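Local coordinates for transcriptional regulator KdgR (Pseudomonas aeruginosa, PDB 5Y6I), which probably binds DNA as an IclR-family transcription factor, with a helix-turn-helix domain joined to a GAF-like C-terminal domain, at residues M91-S96 with L114-N119. Sequence-based numbering, arbitrary orientation.
Sequences MDVLKS and LAVWGN
Val93 and Leu94 meet Leu114 and Val116 in a small, mainly apolar contact between the first turn of helix 93-108 and strand 111-118. It lies in the GAF-like C-terminal domain of this IclR-family regulator, where the helix packs on a face of the antiparallel sheet. Four branched side chains carry it, and no hydrogen bond crosses between the segments. The two segments together bury about 143 Å² of surface.

Leu94 touches both strand residues with one methyl. Its CD1 lies 4.0 Å from Val116 CG1 and 4.1 Å from Leu114 CD2. The Leu94 and Val116 side chains cross at about a right angle. CG1 of Val116 stands anti to its carbonyl carbon (chi1 -55°), and this methyl also faces Val93, with 4.4 Å between Val93 CG1 and Val116 CG1. Leu114 and Val116 both point toward the helix, whereas Ala115 between them points away. Leu114 CD2 also approaches the backbone, 4.1 Å from Val93 O.

The helix turn behind the contact is held by its own cap. Asp92 is the N-cap residue, and its carboxylate accepts weak bonds from Leu94 N and Lys95 N. Asp92 O takes two bonds from Ser96, one from the backbone N and one from OG, the latter at 3.1 Å and from above the carbonyl plane.

Val93 and Leu114 are buried, while Leu94 is exposed. Val93, Leu114 and Val116 also pack on Ala225 of strand 223-232, and Leu94 and Val116 on Val125 of strand 121-128. The helix start thus rests across three adjacent strands, with Met259, beyond helix 244-258, also touching Val93.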
loop_
_atom_site.group_PDB
_atom_site.type_symbol
_atom_site.label_atom_id
_atom_site.label_comp_id
_atom_site.label_asym_id
_atom_site.label_seq_id
_atom_site.Cartn_x
_atom_site.Cartn_y
_atom_site.Cartn_z
ATOM N N MET A 91 -5.110 -4.319 -1.240
ATOM C CA MET A 91 -5.288 -4.185 0.200
ATOM C C MET A 91 -6.646 -3.565 0.516
ATOM O O MET A 91 -7.114 -2.664 -0.186
ATOM C CB MET A 91 -4.174 -3.327 0.793
ATOM C CG MET A 91 -2.842 -4.003 0.974
ATOM S SD MET A 91 -1.686 -2.930 1.861
ATOM C CE MET A 91 -1.500 -1.592 0.695
ATOM N N ASP A 92 -7.291 -4.078 1.568
ATOM C CA ASP A 92 -8.594 -3.565 2.003
ATOM C C ASP A 92 -8.782 -3.964 3.466
ATOM O O ASP A 92 -9.147 -5.106 3.755
ATOM C CB ASP A 92 -9.729 -4.099 1.144
ATOM C CG ASP A 92 -11.082 -3.613 1.619
ATOM O OD1 ASP A 92 -11.147 -2.467 2.104
ATOM O OD2 ASP A 92 -12.074 -4.367 1.531
ATOM N N VAL A 93 -8.542 -3.018 4.374
ATOM C CA VAL A 93 -8.693 -3.327 5.784
ATOM C C VAL A 93 -10.122 -3.737 6.097
ATOM O O VAL A 93 -10.358 -4.449 7.071
ATOM C CB VAL A 93 -8.249 -2.128 6.644
ATOM C CG1 VAL A 93 -9.272 -1.003 6.562
ATOM C CG2 VAL A 93 -7.994 -2.561 8.081
ATOM N N LEU A 94 -11.094 -3.327 5.286
ATOM C CA LEU A 94 -12.464 -3.733 5.578
ATOM C C LEU A 94 -12.653 -5.214 5.307
ATOM O O LEU A 94 -13.355 -5.899 6.060
ATOM C CB LEU A 94 -13.452 -2.901 4.767
ATOM C CG LEU A 94 -14.046 -1.748 5.590
ATOM C CD1 LEU A 94 -12.969 -0.836 6.165
ATOM C CD2 LEU A 94 -15.086 -0.948 4.799
ATOM N N LYS A 95 -12.017 -5.726 4.248
ATOM C CA LYS A 95 -12.008 -7.163 3.982
ATOM C C LYS A 95 -11.232 -7.913 5.059
ATOM O O LYS A 95 -11.783 -8.780 5.750
ATOM C CB LYS A 95 -11.417 -7.431 2.594
ATOM C CG LYS A 95 -11.262 -8.918 2.211
ATOM C CD LYS A 95 -9.799 -9.401 2.258
ATOM C CE LYS A 95 -9.722 -10.900 2.562
ATOM N NZ LYS A 95 -8.353 -11.385 2.934
ATOM N N SER A 96 -9.952 -7.565 5.245
ATOM C CA SER A 96 -9.087 -8.369 6.109
ATOM C C SER A 96 -9.564 -8.373 7.558
ATOM O O SER A 96 -9.271 -9.318 8.300
ATOM C CB SER A 96 -7.636 -7.860 6.061
ATOM O OG SER A 96 -7.274 -7.363 4.782
ATOM N N LEU A 114 -14.841 -1.296 14.055
ATOM C CA LEU A 114 -13.757 -0.816 13.208
ATOM C C LEU A 114 -14.099 0.587 12.724
ATOM O O LEU A 114 -15.222 0.840 12.264
ATOM C CB LEU A 114 -13.522 -1.746 12.017
ATOM C CG LEU A 114 -12.199 -1.563 11.255
ATOM C CD1 LEU A 114 -11.022 -2.101 12.063
ATOM C CD2 LEU A 114 -12.271 -2.263 9.913
ATOM N N ALA A 115 -13.142 1.496 12.859
ATOM C CA ALA A 115 -13.274 2.853 12.365
ATOM C C ALA A 115 -12.119 3.160 11.428
ATOM O O ALA A 115 -11.004 2.663 11.614
ATOM C CB ALA A 115 -13.289 3.863 13.500
ATOM N N VAL A 116 -12.408 3.976 10.414
ATOM C CA VAL A 116 -11.406 4.523 9.505
ATOM C C VAL A 116 -11.492 6.042 9.553
ATOM O O VAL A 116 -12.417 6.614 10.126
ATOM C CB VAL A 116 -11.591 4.025 8.062
ATOM C CG1 VAL A 116 -11.618 2.470 8.013
ATOM C CG2 VAL A 116 -12.868 4.646 7.467
ATOM N N TRP A 117 -10.519 6.694 8.923
ATOM C CA TRP A 117 -10.396 8.150 8.974
ATOM C C TRP A 117 -11.056 8.768 7.745
ATOM O O TRP A 117 -10.642 8.509 6.609
ATOM C CB TRP A 117 -8.927 8.558 9.083
ATOM C CG TRP A 117 -8.692 10.020 9.201
ATOM C CD1 TRP A 117 -8.296 10.888 8.206
ATOM C CD2 TRP A 117 -8.890 10.822 10.370
ATOM N NE1 TRP A 117 -8.187 12.162 8.705
ATOM C CE2 TRP A 117 -8.550 12.154 10.028
ATOM C CE3 TRP A 117 -9.280 10.541 11.678
ATOM C CZ2 TRP A 117 -8.606 13.199 10.949
ATOM C CZ3 TRP A 117 -9.335 11.585 12.594
ATOM C CH2 TRP A 117 -9.009 12.896 12.222
ATOM N N GLY A 118 -12.096 9.570 7.975
ATOM C CA GLY A 118 -12.838 10.196 6.910
ATOM C C GLY A 118 -12.778 11.705 7.029
ATOM O O GLY A 118 -12.180 12.258 7.949
ATOM N N ASN A 119 -13.432 12.391 6.109
ATOM C CA ASN A 119 -13.433 13.841 6.133
ATOM C C ASN A 119 -13.858 14.481 7.455
ATOM O O ASN A 119 -13.661 15.666 7.640
ATOM C CB ASN A 119 -14.288 14.387 5.018
ATOM C CG ASN A 119 -15.698 13.932 5.118
ATOM O OD1 ASN A 119 -16.024 13.122 5.961
ATOM N ND2 ASN A 119 -16.545 14.449 4.260
#